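Local atomic coordinates of tonb-dependent siderophore receptor (Acinetobacter baumannii, PDB entry 5FP1), a protein that probably takes up iron across the outer membrane by binding iron-chelating siderophores, perhaps including ferric enterobactin. Residues Gly175-His185 / Arg200-Leu211. Numbering follows the deposited sequence.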
loop_
_atom_site.group_PDB
_atom_site.type_symbol
_atom_site.label_atom_id
_atom_site.label_comp_id
_atom_site.label_asym_id
_atom_site.label_seq_id
_atom_site.Cartn_x
_atom_site.Cartn_y
_atom_site.Cartn_z
ATOM N N GLY A 175 -19.614 -28.527 -10.933
ATOM C CA GLY A 175 -18.734 -28.123 -9.848
ATOM C C GLY A 175 -17.469 -27.397 -10.304
ATOM O O GLY A 175 -16.673 -26.956 -9.464
ATOM N N ILE A 176 -17.275 -27.293 -11.622
ATOM C CA ILE A 176 -16.089 -26.649 -12.204
ATOM C C ILE A 176 -16.510 -25.321 -12.787
ATOM O O ILE A 176 -17.549 -25.206 -13.460
ATOM C CB ILE A 176 -15.428 -27.527 -13.282
ATOM C CG1 ILE A 176 -15.090 -28.904 -12.714
ATOM C CG2 ILE A 176 -14.160 -26.875 -13.814
ATOM C CD1 ILE A 176 -14.321 -29.812 -13.657
ATOM N N ALA A 177 -15.737 -24.282 -12.482
ATOM C CA ALA A 177 -15.919 -22.997 -13.129
ATOM C C ALA A 177 -14.553 -22.367 -13.436
ATOM O O ALA A 177 -13.582 -22.669 -12.761
ATOM C CB ALA A 177 -16.747 -22.085 -12.284
ATOM N N ALA A 178 -14.491 -21.555 -14.485
ATOM C CA ALA A 178 -13.242 -20.918 -14.898
ATOM C C ALA A 178 -13.521 -19.465 -15.163
ATOM O O ALA A 178 -14.625 -19.106 -15.554
ATOM C CB ALA A 178 -12.666 -21.590 -16.140
ATOM N N ARG A 179 -12.530 -18.612 -14.893
ATOM C CA ARG A 179 -12.720 -17.173 -14.995
ATOM C C ARG A 179 -11.444 -16.567 -15.573
ATOM O O ARG A 179 -10.360 -17.085 -15.362
ATOM C CB ARG A 179 -13.003 -16.592 -13.622
ATOM C CG ARG A 179 -13.328 -15.121 -13.631
ATOM C CD ARG A 179 -13.614 -14.636 -12.229
ATOM N NE ARG A 179 -14.089 -13.261 -12.220
ATOM C CZ ARG A 179 -14.684 -12.691 -11.181
ATOM N NH1 ARG A 179 -14.853 -13.365 -10.052
ATOM N NH2 ARG A 179 -15.105 -11.441 -11.269
ATOM N N VAL A 180 -11.580 -15.504 -16.347
ATOM C CA VAL A 180 -10.408 -14.757 -16.785
ATOM C C VAL A 180 -10.742 -13.278 -16.838
ATOM O O VAL A 180 -11.802 -12.892 -17.329
ATOM C CB VAL A 180 -9.881 -15.241 -18.137
ATOM C CG1 VAL A 180 -10.895 -15.010 -19.233
ATOM C CG2 VAL A 180 -8.575 -14.525 -18.477
ATOM N N ALA A 181 -9.859 -12.449 -16.274
ATOM C CA ALA A 181 -9.945 -10.995 -16.439
ATOM C C ALA A 181 -8.746 -10.537 -17.263
ATOM O O ALA A 181 -7.660 -11.098 -17.152
ATOM C CB ALA A 181 -9.981 -10.299 -15.089
ATOM N N VAL A 182 -8.962 -9.569 -18.135
ATOM C CA VAL A 182 -7.902 -9.081 -19.004
ATOM C C VAL A 182 -7.942 -7.563 -18.952
ATOM O O VAL A 182 -9.002 -6.973 -18.761
ATOM C CB VAL A 182 -8.063 -9.556 -20.463
ATOM C CG1 VAL A 182 -6.806 -9.272 -21.248
ATOM C CG2 VAL A 182 -8.334 -11.050 -20.528
ATOM N N LEU A 183 -6.774 -6.947 -19.106
ATOM C CA LEU A 183 -6.621 -5.511 -18.937
ATOM C C LEU A 183 -5.680 -4.986 -20.004
ATOM O O LEU A 183 -4.614 -5.556 -20.234
ATOM C CB LEU A 183 -6.035 -5.165 -17.551
ATOM C CG LEU A 183 -5.566 -3.708 -17.370
ATOM C CD1 LEU A 183 -6.745 -2.772 -17.230
ATOM C CD2 LEU A 183 -4.614 -3.569 -16.175
ATOM N N GLY A 184 -6.087 -3.866 -20.588
ATOM C CA GLY A 184 -5.222 -2.999 -21.368
ATOM C C GLY A 184 -5.430 -1.573 -20.929
ATOM O O GLY A 184 -6.552 -1.094 -20.875
ATOM N N HIS A 185 -4.349 -0.866 -20.601
ATOM C CA HIS A 185 -4.498 0.458 -20.016
ATOM C C HIS A 185 -3.374 1.398 -20.393
ATOM O O HIS A 185 -2.221 1.003 -20.409
ATOM C CB HIS A 185 -4.535 0.372 -18.497
ATOM C CG HIS A 185 -4.592 1.705 -17.824
ATOM N ND1 HIS A 185 -5.759 2.243 -17.346
ATOM C CD2 HIS A 185 -3.625 2.625 -17.580
ATOM C CE1 HIS A 185 -5.519 3.450 -16.857
ATOM N NE2 HIS A 185 -4.229 3.694 -16.971
ATOM N N ARG A 200 0.062 -0.376 -19.381
ATOM C CA ARG A 200 0.127 -1.698 -18.816
ATOM C C ARG A 200 -0.895 -2.676 -19.390
ATOM O O ARG A 200 -1.945 -2.278 -19.893
ATOM C CB ARG A 200 0.020 -1.623 -17.284
ATOM C CG ARG A 200 -1.189 -0.967 -16.724
ATOM C CD ARG A 200 -1.048 -0.658 -15.226
ATOM N NE ARG A 200 -2.209 0.078 -14.728
ATOM C CZ ARG A 200 -2.239 1.385 -14.522
ATOM N NH1 ARG A 200 -1.180 2.145 -14.802
ATOM N NH2 ARG A 200 -3.351 1.957 -14.095
ATOM N N VAL A 201 -0.561 -3.952 -19.280
ATOM C CA VAL A 201 -1.411 -5.052 -19.716
ATOM C C VAL A 201 -1.378 -6.134 -18.646
ATOM O O VAL A 201 -0.341 -6.365 -17.996
ATOM C CB VAL A 201 -0.902 -5.591 -21.073
ATOM C CG1 VAL A 201 -1.530 -6.935 -21.420
ATOM C CG2 VAL A 201 -1.156 -4.557 -22.163
ATOM N N GLY A 202 -2.519 -6.769 -18.422
ATOM C CA GLY A 202 -2.593 -7.850 -17.473
ATOM C C GLY A 202 -3.600 -8.919 -17.847
ATOM O O GLY A 202 -4.521 -8.699 -18.637
ATOM N N ILE A 203 -3.432 -10.073 -17.228
ATOM C CA ILE A 203 -4.378 -11.149 -17.358
ATOM C C ILE A 203 -4.400 -11.921 -16.048
ATOM O O ILE A 203 -3.367 -12.057 -15.360
ATOM C CB ILE A 203 -3.998 -12.055 -18.572
ATOM C CG1 ILE A 203 -5.111 -13.075 -18.863
ATOM C CG2 ILE A 203 -2.704 -12.775 -18.328
ATOM C CD1 ILE A 203 -4.932 -13.770 -20.213
ATOM N N ALA A 204 -5.586 -12.408 -15.682
ATOM C CA ALA A 204 -5.777 -13.142 -14.440
ATOM C C ALA A 204 -6.790 -14.267 -14.648
ATOM O O ALA A 204 -7.962 -14.067 -14.367
ATOM C CB ALA A 204 -6.312 -12.225 -13.350
ATOM N N PRO A 205 -6.334 -15.409 -15.142
ATOM C CA PRO A 205 -7.165 -16.592 -15.299
ATOM C C PRO A 205 -7.149 -17.499 -14.077
ATOM O O PRO A 205 -6.096 -17.707 -13.446
ATOM C CB PRO A 205 -6.504 -17.297 -16.465
ATOM C CG PRO A 205 -5.062 -16.956 -16.336
ATOM C CD PRO A 205 -4.962 -15.644 -15.622
ATOM N N SER A 206 -8.301 -18.080 -13.760
ATOM C CA SER A 206 -8.337 -19.100 -12.737
ATOM C C SER A 206 -9.379 -20.196 -13.034
ATOM O O SER A 206 -10.302 -19.992 -13.812
ATOM C CB SER A 206 -8.645 -18.460 -11.389
ATOM O OG SER A 206 -9.836 -17.751 -11.455
ATOM N N ILE A 207 -9.235 -21.315 -12.349
ATOM C CA ILE A 207 -10.235 -22.368 -12.443
ATOM C C ILE A 207 -10.415 -23.029 -11.107
ATOM O O ILE A 207 -9.459 -23.197 -10.359
ATOM C CB ILE A 207 -9.848 -23.384 -13.553
ATOM C CG1 ILE A 207 -10.930 -24.472 -13.705
ATOM C CG2 ILE A 207 -8.498 -24.009 -13.302
ATOM C CD1 ILE A 207 -10.681 -25.336 -14.929
ATOM N N THR A 208 -11.665 -23.325 -10.778
ATOM C CA THR A 208 -11.999 -23.936 -9.494
ATOM C C THR A 208 -12.815 -25.230 -9.718
ATOM O O THR A 208 -13.553 -25.343 -10.702
ATOM C CB THR A 208 -12.720 -22.931 -8.569
ATOM O OG1 THR A 208 -12.711 -23.403 -7.216
ATOM C CG2 THR A 208 -14.130 -22.665 -8.985
ATOM N N PHE A 209 -12.604 -26.195 -8.823
ATOM C CA PHE A 209 -13.169 -27.539 -8.908
ATOM C C PHE A 209 -13.857 -27.868 -7.580
ATOM O O PHE A 209 -13.378 -27.453 -6.514
ATOM C CB PHE A 209 -12.070 -28.557 -9.130
ATOM C CG PHE A 209 -11.191 -28.282 -10.323
ATOM C CD1 PHE A 209 -10.068 -27.475 -10.210
ATOM C CD2 PHE A 209 -11.459 -28.878 -11.551
ATOM C CE1 PHE A 209 -9.249 -27.241 -11.294
ATOM C CE2 PHE A 209 -10.641 -28.653 -12.644
ATOM C CZ PHE A 209 -9.531 -27.838 -12.516
ATOM N N GLY A 210 -14.962 -28.617 -7.629
ATOM C CA GLY A 210 -15.612 -29.086 -6.388
ATOM C C GLY A 210 -16.541 -28.069 -5.760
ATOM O O GLY A 210 -16.878 -28.155 -4.568
ATOM N N LEU A 211 -16.989 -27.114 -6.559
ATOM C CA LEU A 211 -17.943 -26.148 -6.079
ATOM C C LEU A 211 -19.085 -26.865 -5.381
ATOM O O LEU A 211 -19.572 -27.884 -5.873
ATOM C CB LEU A 211 -18.494 -25.311 -7.221
ATOM C CG LEU A 211 -17.586 -24.216 -7.764
ATOM C CD1 LEU A 211 -18.143 -23.711 -9.094
ATOM C CD2 LEU A 211 -17.448 -23.084 -6.749
#
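With His185 CG anti to its backbone nitrogen (chi1 176°) and Arg200 CG turned between backbone N and carbonyl carbon (chi1 57°), the two side chains run alongside each other and the guanidinium lies flat on the imidazole, at one end of a beta hairpin in the TonB-dependent receptor barrel. Their planes differ by 19° and their centres stand 4.0 Å apart, which defines a flat stack: His185 CD2 sits over the middle of the guanidinium, while Arg200 NH2 lies above the rim of the ring. Arg200 NE makes a salt bridge to Glu110, in a loop of the plug, and so ties the barrel wall to the plug; His185 NE2 is hydrogen-bonded to Asn187 further along its own strand.

The strands run almost exactly antiparallel, and hydrogen-bonded pairs from Ala177–Thr208 to His185–Arg200 alternate with non-hydrogen-bonded ones. On the face shared with Arg200, the end of Arg179 leads away from strand 200-209 to a salt bridge with Asp167 on strand 161-171, and Ser206 OG accepts from Ala144 N. The reverse face is apolar: Val180 CG2 meets Ile203 CG1 at 3.8 Å and Pro205 CB at 4.0 Å, consistent with the lipid-facing outside of a beta-barrel membrane protein. At the far end of the hairpin ladder, Ile176 CD1 reaches the edge of the Phe209 ring, 3.7 Å from CD2, and Leu211 N donates in the carbonyl plane to a lone pair of Gly175 O at 2.9 Å.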